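Local coordinates for protein origin of replication complex subunit 1B (Arabidopsis thaliana, PDB 5HH7) that binds the histone H3 tail through its BAH-PHD cassette, serves in the origin recognition complex that binds replication origins, and regulates transcription of a subset of genes, at residues F26-D31 with D137-E142; V34-D39 with D130-R135; A152-I157 with D179-E184. One frame throughout, in Å; residues are numbered along the deposited sequence.

Interaction 1. Residues F26-D31 with D137-E142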
loop_
_atom_site.group_PDB
_atom_site.type_symbol
_atom_site.label_atom_id
_atom_site.label_comp_id
_atom_site.label_asym_id
_atom_site.label_seq_id
_atom_site.Cartn_x
_atom_site.Cartn_y
_atom_site.Cartn_z
ATOM N N PHE A 26 -2.517 4.432 16.830
ATOM C CA PHE A 26 -1.677 5.049 15.812
ATOM C C PHE A 26 -0.432 5.640 16.460
ATOM O O PHE A 26 -0.510 6.262 17.516
ATOM C CB PHE A 26 -2.448 6.129 15.048
ATOM C CG PHE A 26 -3.597 5.594 14.240
ATOM C CD1 PHE A 26 -3.404 5.158 12.940
ATOM C CD2 PHE A 26 -4.869 5.524 14.782
ATOM C CE1 PHE A 26 -4.460 4.665 12.195
ATOM C CE2 PHE A 26 -5.928 5.030 14.042
ATOM C CZ PHE A 26 -5.724 4.600 12.749
ATOM N N GLU A 27 0.714 5.439 15.818
ATOM C CA GLU A 27 1.994 5.833 16.387
ATOM C C GLU A 27 2.827 6.562 15.339
ATOM O O GLU A 27 2.696 6.296 14.145
ATOM C CB GLU A 27 2.734 4.589 16.888
ATOM C CG GLU A 27 4.068 4.854 17.559
ATOM C CD GLU A 27 4.590 3.637 18.303
ATOM O OE1 GLU A 27 3.964 2.561 18.197
ATOM O OE2 GLU A 27 5.622 3.757 18.996
ATOM N N ILE A 28 3.666 7.493 15.784
ATOM C CA ILE A 28 4.603 8.161 14.888
ATOM C C ILE A 28 5.411 7.117 14.128
ATOM O O ILE A 28 5.963 6.194 14.724
ATOM C CB ILE A 28 5.568 9.082 15.660
ATOM C CG1 ILE A 28 4.802 10.230 16.320
ATOM C CG2 ILE A 28 6.644 9.627 14.732
ATOM C CD1 ILE A 28 5.669 11.122 17.193
ATOM N N GLY A 29 5.456 7.255 12.807
ATOM C CA GLY A 29 6.190 6.319 11.976
ATOM C C GLY A 29 5.293 5.296 11.308
ATOM O O GLY A 29 5.727 4.582 10.404
ATOM N N ASP A 30 4.042 5.216 11.757
ATOM C CA ASP A 30 3.063 4.341 11.119
ATOM C C ASP A 30 2.786 4.800 9.692
ATOM O O ASP A 30 2.893 5.982 9.383
ATOM C CB ASP A 30 1.743 4.322 11.896
ATOM C CG ASP A 30 1.798 3.448 13.135
ATOM O OD1 ASP A 30 2.842 2.807 13.378
ATOM O OD2 ASP A 30 0.779 3.393 13.859
ATOM N N ASP A 31 2.424 3.852 8.833
ATOM C CA ASP A 31 1.986 4.154 7.476
ATOM C C ASP A 31 0.483 3.898 7.376
ATOM O O ASP A 31 -0.013 2.890 7.885
ATOM C CB ASP A 31 2.749 3.283 6.477
ATOM C CG ASP A 31 4.250 3.517 6.529
ATOM O OD1 ASP A 31 4.676 4.682 6.374
ATOM O OD2 ASP A 31 5.001 2.541 6.747
ATOM N N ASP A 137 3.908 11.689 10.755
ATOM C CA ASP A 137 5.034 12.485 11.227
ATOM C C ASP A 137 4.782 12.976 12.648
ATOM O O ASP A 137 5.659 12.896 13.509
ATOM C CB ASP A 137 5.265 13.669 10.287
ATOM C CG ASP A 137 6.522 14.444 10.616
ATOM O OD1 ASP A 137 7.625 13.927 10.345
ATOM O OD2 ASP A 137 6.404 15.574 11.134
ATOM N N LYS A 138 3.578 13.488 12.883
ATOM C CA LYS A 138 3.177 13.953 14.208
ATOM C C LYS A 138 1.732 13.544 14.478
ATOM O O LYS A 138 0.980 13.265 13.548
ATOM C CB LYS A 138 3.290 15.477 14.305
ATOM C CG LYS A 138 4.677 16.045 14.046
ATOM C CD LYS A 138 5.639 15.716 15.173
ATOM C CE LYS A 138 6.962 16.443 14.984
ATOM N NZ LYS A 138 7.535 16.177 13.634
ATOM N N LEU A 139 1.362 13.496 15.754
ATOM C CA LEU A 139 -0.030 13.340 16.164
ATOM C C LEU A 139 -0.321 14.368 17.244
ATOM O O LEU A 139 0.497 14.575 18.139
ATOM C CB LEU A 139 -0.290 11.944 16.733
ATOM C CG LEU A 139 -0.099 10.720 15.840
ATOM C CD1 LEU A 139 1.051 9.878 16.362
ATOM C CD2 LEU A 139 -1.384 9.901 15.769
ATOM N N TRP A 140 -1.480 15.012 17.172
ATOM C CA TRP A 140 -1.846 15.960 18.218
ATOM C C TRP A 140 -3.346 16.155 18.387
ATOM O O TRP A 140 -4.136 15.878 17.481
ATOM C CB TRP A 140 -1.169 17.317 17.996
ATOM C CG TRP A 140 -1.804 18.168 16.934
ATOM C CD1 TRP A 140 -2.811 19.076 17.100
ATOM C CD2 TRP A 140 -1.458 18.202 15.544
ATOM N NE1 TRP A 140 -3.119 19.667 15.897
ATOM C CE2 TRP A 140 -2.301 19.148 14.927
ATOM C CE3 TRP A 140 -0.521 17.521 14.761
ATOM C CZ2 TRP A 140 -2.234 19.432 13.563
ATOM C CZ3 TRP A 140 -0.453 17.805 13.407
ATOM C CH2 TRP A 140 -1.306 18.750 12.822
ATOM N N LYS A 141 -3.721 16.632 19.568
ATOM C CA LYS A 141 -5.082 17.051 19.831
ATOM C C LYS A 141 -5.132 18.569 19.745
ATOM O O LYS A 141 -4.347 19.263 20.391
ATOM C CB LYS A 141 -5.528 16.586 21.219
ATOM C CG LYS A 141 -6.967 16.938 21.556
ATOM C CD LYS A 141 -7.377 16.364 22.903
ATOM C CE LYS A 141 -6.510 16.909 24.026
ATOM N NZ LYS A 141 -6.939 16.391 25.357
ATOM N N GLU A 142 -6.045 19.078 18.926
ATOM C CA GLU A 142 -6.249 20.513 18.809
ATOM C C GLU A 142 -6.971 20.997 20.066
ATOM O O GLU A 142 -8.070 20.537 20.370
ATOM C CB GLU A 142 -7.072 20.819 17.553
ATOM C CG GLU A 142 -7.134 22.288 17.165
ATOM C CD GLU A 142 -5.869 22.775 16.477
ATOM O OE1 GLU A 142 -5.078 21.932 16.002
ATOM O OE2 GLU A 142 -5.671 24.006 16.404
#

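Interaction 2. Residues V34-D39 with D130-R135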
loop_
_atom_site.group_PDB
_atom_site.type_symbol
_atom_site.label_atom_id
_atom_site.label_comp_id
_atom_site.label_asym_id
_atom_site.label_seq_id
_atom_site.Cartn_x
_atom_site.Cartn_y
_atom_site.Cartn_z
ATOM N N VAL A 34 -5.064 7.204 3.373
ATOM C CA VAL A 34 -5.801 8.418 3.709
ATOM C C VAL A 34 -6.803 8.822 2.628
ATOM O O VAL A 34 -6.500 8.795 1.430
ATOM C CB VAL A 34 -4.856 9.610 3.993
ATOM C CG1 VAL A 34 -5.656 10.866 4.328
ATOM C CG2 VAL A 34 -3.895 9.272 5.129
ATOM N N LYS A 35 -8.003 9.186 3.067
ATOM C CA LYS A 35 -9.004 9.780 2.197
ATOM C C LYS A 35 -9.190 11.234 2.608
ATOM O O LYS A 35 -9.847 11.521 3.609
ATOM C CB LYS A 35 -10.328 9.028 2.327
ATOM C CG LYS A 35 -11.521 9.698 1.650
ATOM C CD LYS A 35 -11.388 9.677 0.149
ATOM C CE LYS A 35 -12.679 9.254 -0.543
ATOM N NZ LYS A 35 -13.764 10.283 -0.504
ATOM N N ARG A 36 -8.608 12.149 1.841
ATOM C CA ARG A 36 -8.652 13.565 2.188
ATOM C C ARG A 36 -10.050 14.160 1.999
ATOM O O ARG A 36 -10.840 13.672 1.190
ATOM C CB ARG A 36 -7.614 14.351 1.382
ATOM C CG ARG A 36 -6.178 13.888 1.606
ATOM C CD ARG A 36 -5.170 14.810 0.927
ATOM N NE ARG A 36 -5.152 16.149 1.511
ATOM C CZ ARG A 36 -4.260 17.087 1.207
ATOM N NH1 ARG A 36 -3.300 16.834 0.324
ATOM N NH2 ARG A 36 -4.322 18.280 1.785
ATOM N N ARG A 37 -10.340 15.214 2.759
ATOM C CA ARG A 37 -11.646 15.871 2.724
ATOM C C ARG A 37 -12.030 16.313 1.319
ATOM O O ARG A 37 -13.194 16.236 0.923
ATOM C CB ARG A 37 -11.656 17.094 3.644
ATOM C CG ARG A 37 -11.549 16.781 5.119
ATOM C CD ARG A 37 -12.713 15.930 5.582
ATOM N NE ARG A 37 -12.857 15.969 7.032
ATOM C CZ ARG A 37 -13.650 15.162 7.727
ATOM N NH1 ARG A 37 -14.369 14.237 7.107
ATOM N NH2 ARG A 37 -13.716 15.278 9.046
ATOM N N GLU A 38 -11.036 16.775 0.570
ATOM C CA GLU A 38 -11.267 17.366 -0.740
ATOM C C GLU A 38 -11.413 16.316 -1.845
ATOM O O GLU A 38 -11.784 16.648 -2.972
ATOM C CB GLU A 38 -10.139 18.343 -1.085
ATOM C CG GLU A 38 -9.944 19.472 -0.074
ATOM C CD GLU A 38 -9.080 19.069 1.113
ATOM O OE1 GLU A 38 -8.776 17.866 1.251
ATOM O OE2 GLU A 38 -8.700 19.959 1.905
ATOM N N ASP A 39 -11.127 15.059 -1.520
ATOM C CA ASP A 39 -11.207 13.981 -2.502
ATOM C C ASP A 39 -12.628 13.796 -3.031
ATOM O O ASP A 39 -13.606 14.016 -2.315
ATOM C CB ASP A 39 -10.691 12.667 -1.913
ATOM C CG ASP A 39 -9.199 12.690 -1.643
ATOM O OD1 ASP A 39 -8.524 13.648 -2.075
ATOM O OD2 ASP A 39 -8.697 11.738 -1.010
ATOM N N ASP A 130 -6.307 6.957 -6.624
ATOM C CA ASP A 130 -7.652 7.291 -6.166
ATOM C C ASP A 130 -7.762 7.364 -4.643
ATOM O O ASP A 130 -8.848 7.543 -4.096
ATOM C CB ASP A 130 -8.672 6.320 -6.756
ATOM C CG ASP A 130 -8.817 6.483 -8.256
ATOM O OD1 ASP A 130 -8.873 7.643 -8.719
ATOM O OD2 ASP A 130 -8.857 5.460 -8.970
ATOM N N LEU A 131 -6.630 7.210 -3.967
ATOM C CA LEU A 131 -6.523 7.572 -2.558
ATOM C C LEU A 131 -5.064 7.805 -2.209
ATOM O O LEU A 131 -4.191 7.609 -3.051
ATOM C CB LEU A 131 -7.190 6.545 -1.629
ATOM C CG LEU A 131 -6.843 5.059 -1.643
ATOM C CD1 LEU A 131 -5.547 4.788 -0.909
ATOM C CD2 LEU A 131 -7.979 4.273 -1.013
ATOM N N TRP A 132 -4.805 8.232 -0.977
ATOM C CA TRP A 132 -3.464 8.628 -0.571
ATOM C C TRP A 132 -2.864 7.630 0.410
ATOM O O TRP A 132 -3.579 6.843 1.032
ATOM C CB TRP A 132 -3.490 10.002 0.107
ATOM C CG TRP A 132 -4.115 11.106 -0.690
ATOM C CD1 TRP A 132 -5.435 11.242 -1.006
ATOM C CD2 TRP A 132 -3.452 12.254 -1.234
ATOM N NE1 TRP A 132 -5.632 12.392 -1.730
ATOM C CE2 TRP A 132 -4.431 13.031 -1.885
ATOM C CE3 TRP A 132 -2.123 12.695 -1.243
ATOM C CZ2 TRP A 132 -4.127 14.226 -2.535
ATOM C CZ3 TRP A 132 -1.822 13.885 -1.892
ATOM C CH2 TRP A 132 -2.820 14.634 -2.530
ATOM N N ALA A 133 -1.545 7.685 0.543
ATOM C CA ALA A 133 -0.837 6.967 1.594
ATOM C C ALA A 133 0.143 7.938 2.234
ATOM O O ALA A 133 0.736 8.772 1.547
ATOM C CB ALA A 133 -0.103 5.765 1.026
ATOM N N ALA A 134 0.303 7.840 3.549
ATOM C CA ALA A 134 1.180 8.752 4.271
ATOM C C ALA A 134 1.874 8.065 5.430
ATOM O O ALA A 134 1.378 7.075 5.971
ATOM C CB ALA A 134 0.390 9.950 4.783
ATOM N N ARG A 135 3.030 8.599 5.803
ATOM C CA ARG A 135 3.677 8.221 7.045
ATOM C C ARG A 135 3.302 9.250 8.102
ATOM O O ARG A 135 3.277 10.453 7.829
ATOM C CB ARG A 135 5.196 8.159 6.870
ATOM C CG ARG A 135 5.967 8.046 8.179
ATOM C CD ARG A 135 7.308 7.369 7.964
ATOM N NE ARG A 135 7.146 5.942 7.703
ATOM C CZ ARG A 135 8.111 5.153 7.241
ATOM N NH1 ARG A 135 9.313 5.656 6.976
ATOM N NH2 ARG A 135 7.872 3.863 7.035
#

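Interaction 3. Residues A152-I157 with D179-E184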
loop_
_atom_site.group_PDB
_atom_site.type_symbol
_atom_site.label_atom_id
_atom_site.label_comp_id
_atom_site.label_asym_id
_atom_site.label_seq_id
_atom_site.Cartn_x
_atom_site.Cartn_y
_atom_site.Cartn_z
ATOM N N ALA A 152 0.842 14.536 8.116
ATOM C CA ALA A 152 1.083 13.466 7.162
ATOM C C ALA A 152 2.266 13.785 6.262
ATOM O O ALA A 152 2.382 14.898 5.762
ATOM C CB ALA A 152 -0.161 13.227 6.321
ATOM N N ARG A 153 3.143 12.804 6.068
ATOM C CA ARG A 153 4.195 12.907 5.065
ATOM C C ARG A 153 3.803 11.990 3.916
ATOM O O ARG A 153 3.807 10.766 4.059
ATOM C CB ARG A 153 5.553 12.496 5.636
ATOM C CG ARG A 153 6.715 12.742 4.675
ATOM C CD ARG A 153 8.057 12.314 5.262
ATOM N NE ARG A 153 9.144 12.504 4.302
ATOM C CZ ARG A 153 10.414 12.183 4.534
ATOM N NH1 ARG A 153 10.766 11.653 5.700
ATOM N NH2 ARG A 153 11.334 12.393 3.599
ATOM N N TRP A 154 3.453 12.590 2.782
ATOM C CA TRP A 154 2.820 11.853 1.692
ATOM C C TRP A 154 3.749 10.897 0.955
ATOM O O TRP A 154 4.888 11.239 0.634
ATOM C CB TRP A 154 2.206 12.823 0.676
ATOM C CG TRP A 154 1.145 13.719 1.239
ATOM C CD1 TRP A 154 1.185 15.081 1.324
ATOM C CD2 TRP A 154 -0.114 13.319 1.795
ATOM N NE1 TRP A 154 0.028 15.555 1.896
ATOM C CE2 TRP A 154 -0.787 14.494 2.193
ATOM C CE3 TRP A 154 -0.738 12.085 1.994
ATOM C CZ2 TRP A 154 -2.051 14.469 2.783
ATOM C CZ3 TRP A 154 -1.994 12.063 2.580
ATOM C CH2 TRP A 154 -2.637 13.247 2.963
ATOM N N TYR A 155 3.246 9.699 0.681
ATOM C CA TYR A 155 3.866 8.833 -0.304
ATOM C C TYR A 155 3.350 9.267 -1.669
ATOM O O TYR A 155 2.352 9.994 -1.770
ATOM C CB TYR A 155 3.524 7.360 -0.053
ATOM C CG TYR A 155 4.244 6.739 1.129
ATOM C CD1 TYR A 155 5.557 6.294 1.011
ATOM C CD2 TYR A 155 3.608 6.584 2.356
ATOM C CE1 TYR A 155 6.223 5.723 2.081
ATOM C CE2 TYR A 155 4.269 6.012 3.439
ATOM C CZ TYR A 155 5.577 5.582 3.292
ATOM O OH TYR A 155 6.246 5.010 4.350
ATOM N N MET A 156 4.032 8.827 -2.717
ATOM C CA MET A 156 3.605 9.114 -4.079
ATOM C C MET A 156 3.900 7.914 -4.972
ATOM O O MET A 156 4.981 7.330 -4.899
ATOM C CB MET A 156 4.310 10.366 -4.612
ATOM C CG MET A 156 4.024 10.678 -6.084
ATOM S SD MET A 156 4.835 12.192 -6.657
ATOM C CE MET A 156 3.867 13.441 -5.810
ATOM N N ILE A 157 2.936 7.538 -5.804
ATOM C CA ILE A 157 3.150 6.456 -6.756
ATOM C C ILE A 157 3.984 6.983 -7.924
ATOM O O ILE A 157 3.925 8.171 -8.243
ATOM C CB ILE A 157 1.817 5.853 -7.252
ATOM C CG1 ILE A 157 0.995 6.896 -8.008
ATOM C CG2 ILE A 157 1.022 5.287 -6.079
ATOM C CD1 ILE A 157 -0.296 6.342 -8.594
ATOM N N ASP A 179 6.630 16.283 0.896
ATOM C CA ASP A 179 5.381 17.026 1.023
ATOM C C ASP A 179 4.699 16.637 2.331
ATOM O O ASP A 179 4.541 15.450 2.620
ATOM C CB ASP A 179 4.443 16.709 -0.144
ATOM C CG ASP A 179 4.860 17.388 -1.439
ATOM O OD1 ASP A 179 5.977 17.948 -1.497
ATOM O OD2 ASP A 179 4.062 17.355 -2.402
ATOM N N PHE A 180 4.294 17.635 3.111
ATOM C CA PHE A 180 3.607 17.400 4.380
ATOM C C PHE A 180 2.278 18.148 4.431
ATOM O O PHE A 180 2.114 19.179 3.779
ATOM C CB PHE A 180 4.461 17.865 5.560
ATOM C CG PHE A 180 5.758 17.123 5.721
ATOM C CD1 PHE A 180 6.857 17.439 4.936
ATOM C CD2 PHE A 180 5.889 16.138 6.684
ATOM C CE1 PHE A 180 8.053 16.769 5.094
ATOM C CE2 PHE A 180 7.086 15.466 6.849
ATOM C CZ PHE A 180 8.170 15.784 6.054
ATOM N N ALA A 181 1.340 17.640 5.226
ATOM C CA ALA A 181 0.058 18.313 5.409
ATOM C C ALA A 181 -0.592 17.955 6.741
ATOM O O ALA A 181 -0.408 16.849 7.257
ATOM C CB ALA A 181 -0.885 17.982 4.263
ATOM N N ASP A 182 -1.350 18.900 7.287
ATOM C CA ASP A 182 -2.167 18.642 8.464
ATOM C C ASP A 182 -3.461 17.972 8.031
ATOM O O ASP A 182 -4.199 18.501 7.200
ATOM C CB ASP A 182 -2.468 19.937 9.218
ATOM C CG ASP A 182 -1.220 20.587 9.785
ATOM O OD1 ASP A 182 -0.139 19.962 9.728
ATOM O OD2 ASP A 182 -1.324 21.721 10.298
ATOM N N ILE A 183 -3.725 16.804 8.603
ATOM C CA ILE A 183 -4.865 15.984 8.224
ATOM C C ILE A 183 -5.578 15.495 9.478
ATOM O O ILE A 183 -4.939 15.019 10.412
ATOM C CB ILE A 183 -4.402 14.756 7.409
ATOM C CG1 ILE A 183 -3.782 15.188 6.076
ATOM C CG2 ILE A 183 -5.555 13.795 7.172
ATOM C CD1 ILE A 183 -4.796 15.633 5.040
ATOM N N GLU A 184 -6.900 15.621 9.509
ATOM C CA GLU A 184 -7.675 15.112 10.634
ATOM C C GLU A 184 -7.566 13.591 10.684
ATOM O O GLU A 184 -7.597 12.930 9.644
ATOM C CB GLU A 184 -9.140 15.532 10.510
ATOM C CG GLU A 184 -9.370 17.024 10.665
ATOM C CD GLU A 184 -10.619 17.499 9.948
ATOM O OE1 GLU A 184 -11.425 18.222 10.569
ATOM O OE2 GLU A 184 -10.788 17.156 8.758
#

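Interaction 1. Residues F26-D31 with D137-E142
Leu139 reaches from strand 132-142 to the end of strand 24-27 and the turn there, meeting Phe26 and Ile28. Its CB leaves the strand toward the turn; chi1 (-62°) sets CG anti to the carbonyl carbon, and there the chain forks, CD1 going to Ile28 and CD2 to Phe26. Leu139 CD1 lies 3.6 Å from the backbone N of Ile28 and 3.8 Å from CG1 of the same isoleucine, and it also touches the carbonyl carbon of Glu27. Leu139 CD2 stops 4.0 Å from Phe26 CB, while the phenyl ring leads away toward His191. Ile28 slides past Leu139 in the opposite direction, and its CG2 rests 3.6 Å from the carbonyl O of Asp137.

The turn is braced from within. Asp30 N bonds to Glu27 O, and Glu27 N gives a 2.8 Å hydrogen bond to Asp30 OD2, which it meets from above the carboxylate plane; His191 is a second partner of that oxygen. On the strand side, Asp137 OD2 makes salt bridges with both Lys138 NZ and Arg151. The contact thus joins a type II beta turn, Glu27 to Asp30, to a classic beta bulge, in which Asp137 and Lys138 both face Arg151, on strand 132-142 of the BAH-domain sheet.

Interaction 2. Residues V34-D39 with D130-R135
Trp132 gives up more surface here than any other residue, and Val34 and Arg36 are its main partners. Val34 and Trp132 form an antiparallel hydrogen-bonded pair: Val34 N donates to Trp132 O at 2.8 Å, and Trp132 N donates to Val34 O at 3.0 Å. Their side chains stand on the same face of the sheet, Val34 CB 4.1 Å from Trp132 CB, and Val34 CG2 extends the apolar patch to the methyl of Ala134.

This pair closes the end of strand 31-34 against the start of strand 132-142, so a strand preceding the PHD finger in sequence is built into the BAH-domain sheet. Beyond it the chain leaves the sheet in a type I turn, Arg36 to Asp39, which folds back over the indole. Arg36 lays its aliphatic chain across one face of that ring, Arg36 CD 3.4 Å from Trp132 CE2 in a CH-pi contact. A bend at chi3 (66°) carries the guanidinium on, with Arg36 CZ 4.9 Å from the centroid of the six-membered ring of Trp132, a cation-pi contact in which the two planes stand 69° apart.

Asp39 comes instead to the indole edge, its carboxylate nearly coplanar with the ring. Asp39 OD1 accepts from Trp132 NE1 at 3.2 Å through the syn lone pair, while OD2 takes the backbone N-H of Arg36 from above the carboxylate plane.

Interaction 3. Residues A152-I157 with D179-E184
With chi1 at -173°, Arg153 points CG away from its own backbone N and runs extended to NE, alongside Phe180. Arg153 CG sits over one face of the Phe180 ring, 3.9 Å from the centroid, in a CH-pi contact, and CD follows on to the end of the ring at CZ. The guanidinium then passes beyond the ring, its plane only modestly turned from it; NE bonds to the carbonyl O of Thr177, and NH2 makes a salt bridge with Glu216.

Trp154 swings its CG beside the backbone N (chi1 -61°), which lays the indole along the other strand on the sheet face that also carries Ala152 and Ala181. Three residues there line up along the ring. Asp179 CB is at the edge by Trp154 CD1, Ala181 CB approaches Trp154 NE1 to 3.5 Å, and Ile183 CD1 lies at the edge, 3.7 Å from Trp154 CZ2. The CB of Ala152 lies over one indole face and also touches Ile183 CG1.

The backbones are paired antiparallel. Ala152 N bonds to Ala181 O at 2.8 Å and Ala181 N to Ala152 O at 3.0 Å, and Trp154 N donates to Asp179 O at 3.1 Å. Between them, Arg153 and Phe180 form a non-hydrogen-bonded pair, with a CA-H...O contact from Phe180 CA to Ala152 O.

The short strand segments are strongly twisted, at 130° to each other. Strand 148-156 is flanked by strand 132-142 as well as strand 175-184, and Trp154 packs on Ala134 and Trp132 of the former, while strand 210-218 pairs with strand 175-184.

How the interactions relate
All three contacts involve the curled beta sheet of the BAH domain. Interactions 1 and 2 share strand 132-142 and have centres about 15 Å apart; interaction 2 lies within the chain span that interaction 1 brackets. Interaction 3 follows both in sequence, its centre about 8 Å from that of interaction 2 and about 12 Å from that of interaction 1. Strands 132-142 and 148-156 are neighbours, and Tyr155 N probably hydrogen-bonds to Ala133 O at 2.8 Å. Asp31 links all three, its OD1 forming a salt bridge with Arg135 and a probable hydrogen bond with Tyr155 OH. Residues on both sides of the PHD finger in sequence thus build one BAH sheet.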